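Local coordinates for putative metal binding protein (Coccidioides immitis, PDB 3CVG), which is of unproven function but probably binds a metal ion or other small ligand, as members of the periplasmic binding protein superfamily do, at residues H106-P112 and E199-Y205; P187-T192 and T207-I211; P19-R23 and K246-A251. One frame throughout, in Å; residues are numbered along the deposited sequence.

In the fold
Contacts 1 and 2 touch each other, with centres about 10 Å apart: Leu191 from 187-192 packs on Ile110, Thr201 and Thr203 of the strand pair, and Tyr208 on Met108. The connection is also one of sequence, since helix 187-196, strand 200-204 and helix 205-208 follow one another. A bound calcium ion lies about 5 Å from the side chains of both Phe107 in contact 1 and Pro187 in contact 2. Contact 3 is remote, its centre about 37 Å from that of contact 1 and about 33 Å from that of contact 2, across the chain's centre from contact 1; this separation is consistent with the two-lobed architecture of periplasmic binding proteins.

Contact 1: residues H106-P112 and E199-Y205; sequences HFMLIGP and EYTITDY
Leu109 and Ile202 make the apolar centre, their side chains meeting at about a right angle. Ile202 CD1 rests on Leu109 CB at 3.7 Å, while its other branch, CG2, approaches Phe107 CD1 at 4.1 Å. With CG1 beside the backbone N (chi1 -75°), Ile202 divides its branches between these two neighbours. Helices 125-138 and 155-166 pack on this side. On the other face Ile110 CG1 and CD1 both touch the methyl of Thr201, and Met108, a selenomethionine, runs alongside Thr203, CG to CG2 3.8 Å; Leu191 of helix 187-196 lies over Ile110 and Thr203. The sheet thus carries helices on both faces, as in the alpha/beta domains of periplasmic binding proteins, and strands 100-111 and 200-204 run antiparallel here: Met108-Thr203 and Ile110-Thr201 are hydrogen-bonded pairs, Phe107-Asp204 and Leu109-Ile202 non-hydrogen-bonded ones. Met108 N donates to Thr203 O over 2.8 Å, tilted 35° from the carbonyl plane. At one end Pro112 CD sits 4.0 Å above the Tyr200 ring plane, over its centre, in a CH-pi contact, and Tyr200 OH bonds to Asn115 and Ala117. At the other, Met108 SE stands at the edge of the Tyr205 ring, Tyr205 N reaches His106 O at 3.0 Å, and the carboxylate of Asp204 turns away to cap a backbone N at the start of helix 205-208, and its OD1 also bonds to Thr207 OG1.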
ATOM      1  N   HIS A 106       1.337   2.538  -5.814  1.00 22.42           N
ATOM      2  CA  HIS A 106       2.754   2.709  -6.101  1.00 21.22           C
ATOM      3  C   HIS A 106       3.547   3.265  -4.922  1.00 22.02           C
ATOM      4  O   HIS A 106       3.090   4.168  -4.224  1.00 20.85           O
ATOM      5  CB  HIS A 106       2.937   3.626  -7.316  1.00 22.22           C
ATOM      6  CG  HIS A 106       2.090   3.241  -8.494  1.00 25.07           C
ATOM      7  ND1 HIS A 106       0.776   3.637  -8.627  1.00 24.60           N
ATOM      8  CD2 HIS A 106       2.351   2.438  -9.556  1.00 22.87           C
ATOM      9  CE1 HIS A 106       0.263   3.095  -9.718  1.00 25.56           C
ATOM     10  NE2 HIS A 106       1.197   2.363 -10.298  1.00 26.24           N
ATOM     11  N   PHE A 107       4.729   2.699  -4.699  1.00 21.08           N
ATOM     12  CA  PHE A 107       5.617   3.159  -3.632  1.00 21.44           C
ATOM     13  C   PHE A 107       6.576   4.169  -4.276  1.00 20.23           C
ATOM     14  O   PHE A 107       6.701   4.222  -5.504  1.00 19.89           O
ATOM     15  CB  PHE A 107       6.446   1.989  -3.072  1.00 19.13           C
ATOM     16  CG  PHE A 107       5.664   1.026  -2.203  1.00 21.06           C
ATOM     17  CD1 PHE A 107       5.192   1.416  -0.954  1.00 17.92           C
ATOM     18  CD2 PHE A 107       5.437  -0.286  -2.624  1.00 21.59           C
ATOM     19  CE1 PHE A 107       4.509   0.513  -0.128  1.00 21.52           C
ATOM     20  CE2 PHE A 107       4.756  -1.196  -1.809  1.00 20.34           C
ATOM     21  CZ  PHE A 107       4.291  -0.793  -0.557  1.00 21.56           C
HETATM   22  N   MSE A 108       7.240   4.975  -3.456  1.00 20.59           N
HETATM   23  CA  MSE A 108       8.223   5.921  -3.968  1.00 20.55           C
HETATM   24  C   MSE A 108       9.335   6.157  -2.952  1.00 19.79           C
HETATM   25  O   MSE A 108       9.111   6.084  -1.737  1.00 18.93           O
HETATM   26  CB  MSE A 108       7.581   7.265  -4.373  1.00 26.23           C
HETATM   27  CG  MSE A 108       6.349   7.717  -3.588  1.00 33.60           C
HETATM   28 SE   MSE A 108       5.517   9.338  -4.380  1.00 48.11          SE
HETATM   29  CE  MSE A 108       6.701  10.691  -3.677  1.00 39.57           C
ATOM     30  N   LEU A 109      10.543   6.385  -3.459  1.00 17.75           N
ATOM     31  CA  LEU A 109      11.688   6.683  -2.605  1.00 18.11           C
ATOM     32  C   LEU A 109      11.861   8.188  -2.709  1.00 18.75           C
ATOM     33  O   LEU A 109      12.032   8.726  -3.806  1.00 19.25           O
ATOM     34  CB  LEU A 109      12.953   5.994  -3.107  1.00 17.96           C
ATOM     35  CG  LEU A 109      14.220   6.355  -2.329  1.00 18.67           C
ATOM     36  CD1 LEU A 109      14.106   5.852  -0.880  1.00 15.97           C
ATOM     37  CD2 LEU A 109      15.432   5.755  -3.026  1.00 21.24           C
ATOM     38  N   ILE A 110      11.777   8.872  -1.577  1.00 17.78           N
ATOM     39  CA  ILE A 110      11.930  10.316  -1.573  1.00 18.19           C
ATOM     40  C   ILE A 110      13.056  10.683  -0.606  1.00 19.29           C
ATOM     41  O   ILE A 110      13.413   9.894   0.271  1.00 18.03           O
ATOM     42  CB  ILE A 110      10.601  11.003  -1.173  1.00 16.44           C
ATOM     43  CG1 ILE A 110      10.255  10.705   0.290  1.00 17.43           C
ATOM     44  CG2 ILE A 110       9.467  10.492  -2.061  1.00 16.70           C
ATOM     45  CD1 ILE A 110      10.854  11.694   1.277  1.00 17.87           C
ATOM     46  N   GLY A 111      13.627  11.871  -0.780  1.00 20.98           N
ATOM     47  CA  GLY A 111      14.708  12.305   0.090  1.00 20.57           C
ATOM     48  C   GLY A 111      14.868  13.815   0.049  1.00 21.95           C
ATOM     49  O   GLY A 111      14.172  14.494  -0.711  1.00 21.14           O
ATOM     50  N   PRO A 112      15.781  14.377   0.854  1.00 22.91           N
ATOM     51  CA  PRO A 112      15.991  15.827   0.875  1.00 21.00           C
ATOM     52  C   PRO A 112      16.628  16.386  -0.396  1.00 22.33           C
ATOM     53  O   PRO A 112      17.359  15.691  -1.100  1.00 23.54           O
ATOM     54  CB  PRO A 112      16.882  16.022   2.100  1.00 20.43           C
ATOM     55  CG  PRO A 112      17.734  14.800   2.079  1.00 22.15           C
ATOM     56  CD  PRO A 112      16.735  13.693   1.749  1.00 21.28           C
ATOM     57  N   GLU A 199      15.561  13.178   5.746  1.00 18.76           N
ATOM     58  CA  GLU A 199      15.931  11.778   5.593  1.00 17.20           C
ATOM     59  C   GLU A 199      15.246  11.179   4.371  1.00 17.93           C
ATOM     60  O   GLU A 199      14.220  11.686   3.897  1.00 16.28           O
ATOM     61  CB  GLU A 199      15.521  10.977   6.836  1.00 18.11           C
ATOM     62  CG  GLU A 199      16.026  11.556   8.146  1.00 18.54           C
ATOM     63  CD  GLU A 199      15.623  10.743   9.368  1.00 20.38           C
ATOM     64  OE1 GLU A 199      14.623   9.987   9.316  1.00 24.49           O
ATOM     65  OE2 GLU A 199      16.305  10.878  10.401  1.00 21.14           O
ATOM     66  N   TYR A 200      15.828  10.108   3.851  1.00 17.62           N
ATOM     67  CA  TYR A 200      15.238   9.407   2.726  1.00 18.48           C
ATOM     68  C   TYR A 200      14.238   8.438   3.342  1.00 18.48           C
ATOM     69  O   TYR A 200      14.376   8.055   4.510  1.00 16.09           O
ATOM     70  CB  TYR A 200      16.289   8.600   1.971  1.00 18.65           C
ATOM     71  CG  TYR A 200      17.334   9.432   1.261  1.00 19.66           C
ATOM     72  CD1 TYR A 200      17.269   9.647  -0.117  1.00 20.06           C
ATOM     73  CD2 TYR A 200      18.414   9.971   1.962  1.00 20.15           C
ATOM     74  CE1 TYR A 200      18.260  10.376  -0.785  1.00 21.50           C
ATOM     75  CE2 TYR A 200      19.411  10.697   1.306  1.00 23.53           C
ATOM     76  CZ  TYR A 200      19.330  10.896  -0.069  1.00 23.21           C
ATOM     77  OH  TYR A 200      20.328  11.598  -0.716  1.00 23.77           O
ATOM     78  N   THR A 201      13.224   8.061   2.574  1.00 17.57           N
ATOM     79  CA  THR A 201      12.246   7.111   3.064  1.00 17.52           C
ATOM     80  C   THR A 201      11.401   6.568   1.925  1.00 17.35           C
ATOM     81  O   THR A 201      11.258   7.210   0.884  1.00 17.99           O
ATOM     82  CB  THR A 201      11.291   7.749   4.098  1.00 18.49           C
ATOM     83  OG1 THR A 201      10.549   6.718   4.750  1.00 17.59           O
ATOM     84  CG2 THR A 201      10.299   8.699   3.410  1.00 15.83           C
ATOM     85  N   ILE A 202      10.868   5.368   2.122  1.00 17.76           N
ATOM     86  CA  ILE A 202       9.977   4.775   1.139  1.00 18.09           C
ATOM     87  C   ILE A 202       8.607   5.154   1.671  1.00 18.12           C
ATOM     88  O   ILE A 202       8.335   4.995   2.864  1.00 16.25           O
ATOM     89  CB  ILE A 202      10.116   3.240   1.079  1.00 17.21           C
ATOM     90  CG1 ILE A 202      11.416   2.867   0.352  1.00 16.58           C
ATOM     91  CG2 ILE A 202       8.905   2.625   0.396  1.00 17.07           C
ATOM     92  CD1 ILE A 202      11.440   3.210  -1.135  1.00 15.27           C
ATOM     93  N   THR A 203       7.774   5.699   0.792  1.00 17.85           N
ATOM     94  CA  THR A 203       6.426   6.120   1.140  1.00 19.71           C
ATOM     95  C   THR A 203       5.536   5.705  -0.037  1.00 20.01           C
ATOM     96  O   THR A 203       5.989   4.993  -0.935  1.00 19.89           O
ATOM     97  CB  THR A 203       6.371   7.671   1.365  1.00 18.07           C
ATOM     98  OG1 THR A 203       5.058   8.061   1.784  1.00 16.26           O
ATOM     99  CG2 THR A 203       6.726   8.422   0.085  1.00 19.90           C
ATOM    100  N   ASP A 204       4.278   6.125  -0.039  1.00 21.72           N
ATOM    101  CA  ASP A 204       3.409   5.753  -1.152  1.00 25.29           C
ATOM    102  C   ASP A 204       2.805   6.992  -1.796  1.00 25.38           C
ATOM    103  O   ASP A 204       2.740   8.056  -1.177  1.00 23.26           O
ATOM    104  CB  ASP A 204       2.304   4.794  -0.693  1.00 25.00           C
ATOM    105  CG  ASP A 204       1.410   5.394   0.364  1.00 26.43           C
ATOM    106  OD1 ASP A 204       1.813   5.446   1.546  1.00 33.80           O
ATOM    107  OD2 ASP A 204       0.297   5.826   0.015  1.00 30.84           O
ATOM    108  N   TYR A 205       2.364   6.843  -3.042  1.00 25.39           N
ATOM    109  CA  TYR A 205       1.792   7.953  -3.788  1.00 26.21           C
ATOM    110  C   TYR A 205       0.667   8.689  -3.069  1.00 25.97           C
ATOM    111  O   TYR A 205       0.663   9.919  -3.031  1.00 25.22           O
ATOM    112  CB  TYR A 205       1.294   7.465  -5.154  1.00 26.05           C
ATOM    113  CG  TYR A 205       0.949   8.586  -6.117  1.00 26.11           C
ATOM    114  CD1 TYR A 205       1.816   9.666  -6.301  1.00 26.16           C
ATOM    115  CD2 TYR A 205      -0.230   8.549  -6.870  1.00 28.06           C
ATOM    116  CE1 TYR A 205       1.519  10.683  -7.211  1.00 27.64           C
ATOM    117  CE2 TYR A 205      -0.534   9.555  -7.785  1.00 26.25           C
ATOM    118  CZ  TYR A 205       0.338  10.617  -7.949  1.00 25.85           C
ATOM    119  OH  TYR A 205       0.032  11.618  -8.832  1.00 24.43           O
TER

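Contact 2: residues P187-T192 and T207-I211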
ATOM      1  N   PRO A 187       1.364   6.576   7.935  1.00 27.27           N
ATOM      2  CA  PRO A 187       1.955   7.118   6.709  1.00 26.21           C
ATOM      3  C   PRO A 187       2.245   8.614   6.640  1.00 24.15           C
ATOM      4  O   PRO A 187       3.378   9.013   6.381  1.00 22.35           O
ATOM      5  CB  PRO A 187       0.953   6.696   5.637  1.00 26.38           C
ATOM      6  CG  PRO A 187       0.528   5.369   6.115  1.00 27.03           C
ATOM      7  CD  PRO A 187       0.282   5.632   7.594  1.00 26.77           C
ATOM      8  N   ILE A 188       1.220   9.437   6.845  1.00 23.59           N
ATOM      9  CA  ILE A 188       1.383  10.887   6.754  1.00 23.17           C
ATOM     10  C   ILE A 188       2.417  11.434   7.737  1.00 23.03           C
ATOM     11  O   ILE A 188       3.313  12.188   7.352  1.00 21.57           O
ATOM     12  CB  ILE A 188       0.026  11.613   6.958  1.00 23.55           C
ATOM     13  CG1 ILE A 188      -0.908  11.312   5.778  1.00 25.93           C
ATOM     14  CG2 ILE A 188       0.247  13.130   7.070  1.00 23.83           C
ATOM     15  CD1 ILE A 188      -2.310  11.912   5.918  1.00 23.86           C
ATOM     16  N   GLN A 189       2.297  11.055   9.004  1.00 24.91           N
ATOM     17  CA  GLN A 189       3.249  11.509  10.018  1.00 22.58           C
ATOM     18  C   GLN A 189       4.671  11.081   9.652  1.00 19.65           C
ATOM     19  O   GLN A 189       5.606  11.878   9.736  1.00 17.54           O
ATOM     20  CB  GLN A 189       2.869  10.947  11.387  1.00 26.59           C
ATOM     21  CG  GLN A 189       1.649  11.613  11.995  1.00 32.52           C
ATOM     22  CD  GLN A 189       0.967  10.752  13.040  1.00 38.80           C
ATOM     23  OE1 GLN A 189       1.624  10.050  13.818  1.00 41.64           O
ATOM     24  NE2 GLN A 189      -0.367  10.811  13.075  1.00 40.27           N
ATOM     25  N   ALA A 190       4.836   9.826   9.240  1.00 19.00           N
ATOM     26  CA  ALA A 190       6.164   9.324   8.869  1.00 18.65           C
ATOM     27  C   ALA A 190       6.803  10.090   7.706  1.00 17.88           C
ATOM     28  O   ALA A 190       8.004  10.382   7.733  1.00 17.40           O
ATOM     29  CB  ALA A 190       6.085   7.819   8.535  1.00 18.66           C
ATOM     30  N   LEU A 191       6.018  10.390   6.669  1.00 16.40           N
ATOM     31  CA  LEU A 191       6.550  11.134   5.532  1.00 17.90           C
ATOM     32  C   LEU A 191       6.891  12.562   5.972  1.00 18.52           C
ATOM     33  O   LEU A 191       7.932  13.100   5.604  1.00 18.17           O
ATOM     34  CB  LEU A 191       5.539  11.167   4.366  1.00 17.80           C
ATOM     35  CG  LEU A 191       5.932  11.983   3.124  1.00 16.80           C
ATOM     36  CD1 LEU A 191       7.334  11.597   2.648  1.00 14.75           C
ATOM     37  CD2 LEU A 191       4.905  11.751   2.009  1.00 17.00           C
ATOM     38  N   THR A 192       6.010  13.161   6.768  1.00 19.90           N
ATOM     39  CA  THR A 192       6.228  14.512   7.269  1.00 20.92           C
ATOM     40  C   THR A 192       7.534  14.562   8.068  1.00 21.01           C
ATOM     41  O   THR A 192       8.335  15.495   7.929  1.00 20.32           O
ATOM     42  CB  THR A 192       5.057  14.959   8.175  1.00 21.41           C
ATOM     43  OG1 THR A 192       3.848  15.003   7.404  1.00 19.12           O
ATOM     44  CG2 THR A 192       5.331  16.338   8.765  1.00 21.30           C
ATOM     45  N   THR A 207      -0.047   8.907   0.158  1.00 23.09           N
ATOM     46  CA  THR A 207       0.420   9.631   1.334  1.00 21.61           C
ATOM     47  C   THR A 207       1.056  10.937   0.862  1.00 20.00           C
ATOM     48  O   THR A 207       0.840  11.997   1.450  1.00 21.11           O
ATOM     49  CB  THR A 207       1.458   8.794   2.105  1.00 20.26           C
ATOM     50  OG1 THR A 207       0.849   7.570   2.529  1.00 22.26           O
ATOM     51  CG2 THR A 207       1.972   9.557   3.328  1.00 19.25           C
ATOM     52  N   TYR A 208       1.835  10.847  -0.211  1.00 20.72           N
ATOM     53  CA  TYR A 208       2.494  12.008  -0.801  1.00 21.75           C
ATOM     54  C   TYR A 208       1.474  13.096  -1.169  1.00 23.72           C
ATOM     55  O   TYR A 208       1.678  14.290  -0.894  1.00 22.48           O
ATOM     56  CB  TYR A 208       3.256  11.576  -2.059  1.00 21.07           C
ATOM     57  CG  TYR A 208       3.798  12.711  -2.891  1.00 22.78           C
ATOM     58  CD1 TYR A 208       4.806  13.548  -2.401  1.00 22.91           C
ATOM     59  CD2 TYR A 208       3.304  12.956  -4.173  1.00 24.94           C
ATOM     60  CE1 TYR A 208       5.304  14.599  -3.162  1.00 23.31           C
ATOM     61  CE2 TYR A 208       3.799  14.014  -4.949  1.00 25.21           C
ATOM     62  CZ  TYR A 208       4.799  14.825  -4.437  1.00 25.93           C
ATOM     63  OH  TYR A 208       5.295  15.860  -5.194  1.00 25.16           O
ATOM     64  N   LEU A 209       0.379  12.680  -1.797  1.00 23.20           N
ATOM     65  CA  LEU A 209      -0.656  13.622  -2.207  1.00 23.68           C
ATOM     66  C   LEU A 209      -1.436  14.146  -1.016  1.00 23.95           C
ATOM     67  O   LEU A 209      -2.244  15.063  -1.154  1.00 22.87           O
ATOM     68  CB  LEU A 209      -1.619  12.956  -3.198  1.00 24.23           C
ATOM     69  CG  LEU A 209      -0.971  12.502  -4.511  1.00 24.22           C
ATOM     70  CD1 LEU A 209      -1.965  11.657  -5.317  1.00 27.79           C
ATOM     71  CD2 LEU A 209      -0.516  13.713  -5.305  1.00 25.76           C
ATOM     72  N   SER A 210      -1.179  13.576   0.157  1.00 24.67           N
ATOM     73  CA  SER A 210      -1.872  13.991   1.368  1.00 25.07           C
ATOM     74  C   SER A 210      -1.142  15.069   2.168  1.00 23.80           C
ATOM     75  O   SER A 210      -1.750  15.703   3.017  1.00 24.37           O
ATOM     76  CB  SER A 210      -2.109  12.787   2.287  1.00 25.68           C
ATOM     77  OG  SER A 210      -2.943  11.822   1.678  1.00 30.03           O
ATOM     78  N   ILE A 211       0.150  15.265   1.922  1.00 24.20           N
ATOM     79  CA  ILE A 211       0.888  16.261   2.690  1.00 24.05           C
ATOM     80  C   ILE A 211       0.834  17.644   2.052  1.00 23.41           C
ATOM     81  O   ILE A 211       0.600  17.784   0.850  1.00 24.44           O
ATOM     82  CB  ILE A 211       2.370  15.837   2.909  1.00 24.78           C
ATOM     83  CG1 ILE A 211       3.090  15.713   1.569  1.00 24.88           C
ATOM     84  CG2 ILE A 211       2.427  14.515   3.679  1.00 24.73           C
ATOM     85  CD1 ILE A 211       4.574  15.461   1.692  1.00 25.01           C
TER
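Leu191 reaches from helix 187-196 into the angle between Thr207 and Ile211. Its CB lies 4.0 Å from Thr207 CG2. The next atom, CG, is held anti to the backbone N (chi1 177°), which sends it out from the helix toward Ile211 CD1. At the tip the branches part: CD2 packs against the turn, 3.7 Å from both Tyr208 CA and Ile211 CD1 and close to the Thr207 methyl, whereas CD1 is directed to Ile110 of strand 100-111. Leu191 CG and CD2 both meet Ile211 CD1 where the two side chains cross, at about a right angle.

Thr207 sits against the first turn of helix 187-196. Its CG2 comes to 3.4 Å from Pro187 O, and its OG1 to 3.2 Å from Pro187 CB; the bond of that hydroxyl to Asp204 probably helps hold the rotation that turns CG2 to the helix (chi1 -61°). Ile188 extends along the more exposed flank, where its CD1 meets Ser210 CB at 3.7 Å, and Ser210 OG is bonded back to Gly206 O. Further on, Thr192 OG1 donates to Ile188 O over 2.9 Å from above the carbonyl plane; the same oxygen also accepts from Thr192 N, so two donors grip it. Thr192 OG1 also lies 4.0 Å from Ile211 CG2, a packing contact.

A type I beta turn runs from Tyr208 to Ile211. Helix 187-196 and the region of helix 205-208 thus pack together beside strand 200-204 on one face of the sheet, with Pro187 near the bound calcium ion, an arrangement consistent with an alpha/beta lobe of the periplasmic binding protein fold.

Contact 3: residues P19-R23 and K246-A251; sequences PVQLR and KNAEMA
Gln21 and Met250, a selenomethionine, supply the van der Waals part of the contact, their side chains crossing at a slant. Bends at chi2 (-93°) and chi3 of Met250 bring its terminal CE against Gln21, 3.8 Å from Gln21 CB and 3.4 Å from Gln21 OE1. Deeper in, Leu22 CD1 comes within 4.5 Å of Ala251 CA, at the margin of touching.

A second group of contacts gathers at the backbone carbonyl of Gln21. Asn247 CB lies 3.5 Å from Gln21 O and Met250 CB 3.7 Å from it; carbon atoms of both residues thus lie against this oxygen, which is buried by the contact and has no partner in the model. The Asn247 amide does not bond to it: ND2 lies nearer to Gln21 C, at 3.7 Å, and makes a weak hydrogen bond to Asp76. Asn247 occupies the N-cap position of helix 248-259, though its side chain makes no capping bond. Ala251 N bonds to Asn247 O as the first turn of the helix forms.

Charged groups form the outer edge. The side chains of Arg23 and Lys246 cross at about a right angle, with Lys246 CB 3.3 Å from Arg23 NH2, Lys246 CD over one face of the guanidinium and Lys246 N at the edge in its plane. The two cationic ends stay apart, Arg23 NH1 to Lys246 NZ being 5.7 Å, and Asp76, which forms a salt bridge with Arg23 NH2, probably offsets their like charges.

In the fold, strand 20-26 runs parallel to strands 55-60 and 77-80, to which it pairs; Leu22 and Met250 both touch Phe42 of helix 34-47, and Ala251 packs on Val77, so the start of helix 248-259 is set against this part of the sheet.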
ATOM      1  N   PRO A  19     -29.229  -3.092   7.456  1.00 50.92           N
ATOM      2  CA  PRO A  19     -28.687  -4.452   7.393  1.00 51.61           C
ATOM      3  C   PRO A  19     -27.288  -4.489   6.768  1.00 51.86           C
ATOM      4  O   PRO A  19     -27.056  -3.902   5.710  1.00 51.96           O
ATOM      5  CB  PRO A  19     -29.718  -5.184   6.542  1.00 50.46           C
ATOM      6  CG  PRO A  19     -30.089  -4.138   5.542  1.00 51.03           C
ATOM      7  CD  PRO A  19     -30.236  -2.882   6.398  1.00 51.10           C
ATOM      8  N   VAL A  20     -26.360  -5.171   7.432  1.00 52.06           N
ATOM      9  CA  VAL A  20     -24.992  -5.289   6.932  1.00 51.67           C
ATOM     10  C   VAL A  20     -24.850  -6.607   6.176  1.00 50.91           C
ATOM     11  O   VAL A  20     -25.072  -7.674   6.740  1.00 50.74           O
ATOM     12  CB  VAL A  20     -23.967  -5.268   8.089  1.00 51.97           C
ATOM     13  CG1 VAL A  20     -22.575  -5.558   7.551  1.00 52.43           C
ATOM     14  CG2 VAL A  20     -23.984  -3.914   8.780  1.00 51.56           C
ATOM     15  N   GLN A  21     -24.481  -6.535   4.900  1.00 50.01           N
ATOM     16  CA  GLN A  21     -24.329  -7.744   4.101  1.00 49.01           C
ATOM     17  C   GLN A  21     -23.000  -7.845   3.358  1.00 48.04           C
ATOM     18  O   GLN A  21     -22.895  -8.567   2.365  1.00 47.05           O
ATOM     19  CB  GLN A  21     -25.479  -7.856   3.098  1.00 49.49           C
ATOM     20  CG  GLN A  21     -26.846  -7.978   3.734  1.00 51.13           C
ATOM     21  CD  GLN A  21     -27.934  -8.243   2.712  1.00 52.37           C
ATOM     22  OE1 GLN A  21     -28.109  -7.477   1.762  1.00 52.50           O
ATOM     23  NE2 GLN A  21     -28.674  -9.331   2.902  1.00 52.62           N
ATOM     24  N   LEU A  22     -21.992  -7.121   3.837  1.00 47.25           N
ATOM     25  CA  LEU A  22     -20.667  -7.143   3.222  1.00 45.07           C
ATOM     26  C   LEU A  22     -19.640  -6.477   4.131  1.00 44.75           C
ATOM     27  O   LEU A  22     -19.687  -5.268   4.363  1.00 43.94           O
ATOM     28  CB  LEU A  22     -20.688  -6.437   1.856  1.00 44.75           C
ATOM     29  CG  LEU A  22     -19.353  -6.378   1.090  1.00 44.35           C
ATOM     30  CD1 LEU A  22     -18.805  -7.782   0.902  1.00 43.82           C
ATOM     31  CD2 LEU A  22     -19.552  -5.702  -0.258  1.00 44.32           C
ATOM     32  N   ARG A  23     -18.713  -7.285   4.643  1.00 44.15           N
ATOM     33  CA  ARG A  23     -17.658  -6.802   5.526  1.00 42.95           C
ATOM     34  C   ARG A  23     -16.316  -6.938   4.812  1.00 42.14           C
ATOM     35  O   ARG A  23     -15.948  -8.028   4.364  1.00 41.72           O
ATOM     36  CB  ARG A  23     -17.653  -7.618   6.816  1.00 43.76           C
ATOM     37  CG  ARG A  23     -18.958  -7.556   7.598  1.00 44.57           C
ATOM     38  CD  ARG A  23     -19.026  -8.696   8.594  1.00 45.31           C
ATOM     39  NE  ARG A  23     -19.034  -9.981   7.903  1.00 46.35           N
ATOM     40  CZ  ARG A  23     -18.724 -11.142   8.470  1.00 47.29           C
ATOM     41  NH1 ARG A  23     -18.376 -11.187   9.749  1.00 47.45           N
ATOM     42  NH2 ARG A  23     -18.752 -12.259   7.753  1.00 46.98           N
ATOM     43  N   LYS A 246     -19.456 -15.325   5.535  1.00 52.34           N
ATOM     44  CA  LYS A 246     -20.890 -15.183   5.733  1.00 52.99           C
ATOM     45  C   LYS A 246     -21.259 -14.281   4.557  1.00 53.02           C
ATOM     46  O   LYS A 246     -20.385 -13.620   4.003  1.00 54.71           O
ATOM     47  CB  LYS A 246     -21.143 -14.484   7.073  1.00 53.10           C
ATOM     48  CG  LYS A 246     -22.584 -14.149   7.391  1.00 54.03           C
ATOM     49  CD  LYS A 246     -22.644 -13.351   8.692  1.00 55.71           C
ATOM     50  CE  LYS A 246     -24.031 -12.784   8.947  1.00 56.90           C
ATOM     51  NZ  LYS A 246     -24.048 -11.885  10.141  1.00 56.69           N
ATOM     52  N   ASN A 247     -22.523 -14.250   4.156  1.00 53.09           N
ATOM     53  CA  ASN A 247     -22.909 -13.414   3.020  1.00 52.70           C
ATOM     54  C   ASN A 247     -22.068 -13.837   1.817  1.00 52.35           C
ATOM     55  O   ASN A 247     -21.594 -12.993   1.054  1.00 53.09           O
ATOM     56  CB  ASN A 247     -22.635 -11.934   3.309  1.00 52.42           C
ATOM     57  CG  ASN A 247     -23.206 -11.478   4.633  1.00 53.44           C
ATOM     58  OD1 ASN A 247     -24.393 -11.654   4.908  1.00 54.10           O
ATOM     59  ND2 ASN A 247     -22.360 -10.869   5.460  1.00 53.10           N
ATOM     60  N   ALA A 248     -21.882 -15.144   1.661  1.00 51.29           N
ATOM     61  CA  ALA A 248     -21.077 -15.698   0.575  1.00 50.50           C
ATOM     62  C   ALA A 248     -21.421 -15.192  -0.825  1.00 50.42           C
ATOM     63  O   ALA A 248     -20.542 -14.709  -1.544  1.00 49.24           O
ATOM     64  CB  ALA A 248     -21.149 -17.226   0.607  1.00 50.63           C
ATOM     65  N   GLU A 249     -22.688 -15.304  -1.214  1.00 50.21           N
ATOM     66  CA  GLU A 249     -23.114 -14.875  -2.543  1.00 50.43           C
ATOM     67  C   GLU A 249     -22.810 -13.412  -2.860  1.00 50.07           C
ATOM     68  O   GLU A 249     -22.543 -13.066  -4.012  1.00 50.37           O
ATOM     69  CB  GLU A 249     -24.611 -15.137  -2.742  1.00 52.61           C
ATOM     70  CG  GLU A 249     -24.918 -16.281  -3.712  1.00 54.92           C
ATOM     71  CD  GLU A 249     -25.192 -17.600  -3.012  1.00 57.25           C
ATOM     72  OE1 GLU A 249     -24.300 -18.091  -2.283  1.00 58.20           O
ATOM     73  OE2 GLU A 249     -26.307 -18.147  -3.193  1.00 58.12           O
HETATM   74  N   MSE A 250     -22.853 -12.554  -1.848  1.00 49.16           N
HETATM   75  CA  MSE A 250     -22.568 -11.140  -2.050  1.00 49.03           C
HETATM   76  C   MSE A 250     -21.077 -10.869  -2.169  1.00 47.84           C
HETATM   77  O   MSE A 250     -20.660  -9.949  -2.876  1.00 46.77           O
HETATM   78  CB  MSE A 250     -23.167 -10.321  -0.915  1.00 51.37           C
HETATM   79  CG  MSE A 250     -24.584  -9.895  -1.209  1.00 55.71           C
HETATM   80 SE   MSE A 250     -24.659  -8.139  -2.015  1.00 60.17          SE
HETATM   81  CE  MSE A 250     -25.714  -7.333  -0.614  1.00 57.12           C
ATOM     82  N   ALA A 251     -20.277 -11.671  -1.471  1.00 45.67           N
ATOM     83  CA  ALA A 251     -18.829 -11.537  -1.531  1.00 44.96           C
ATOM     84  C   ALA A 251     -18.420 -11.894  -2.956  1.00 44.37           C
ATOM     85  O   ALA A 251     -17.491 -11.311  -3.520  1.00 43.81           O
ATOM     86  CB  ALA A 251     -18.172 -12.489  -0.544  1.00 45.03           C
TER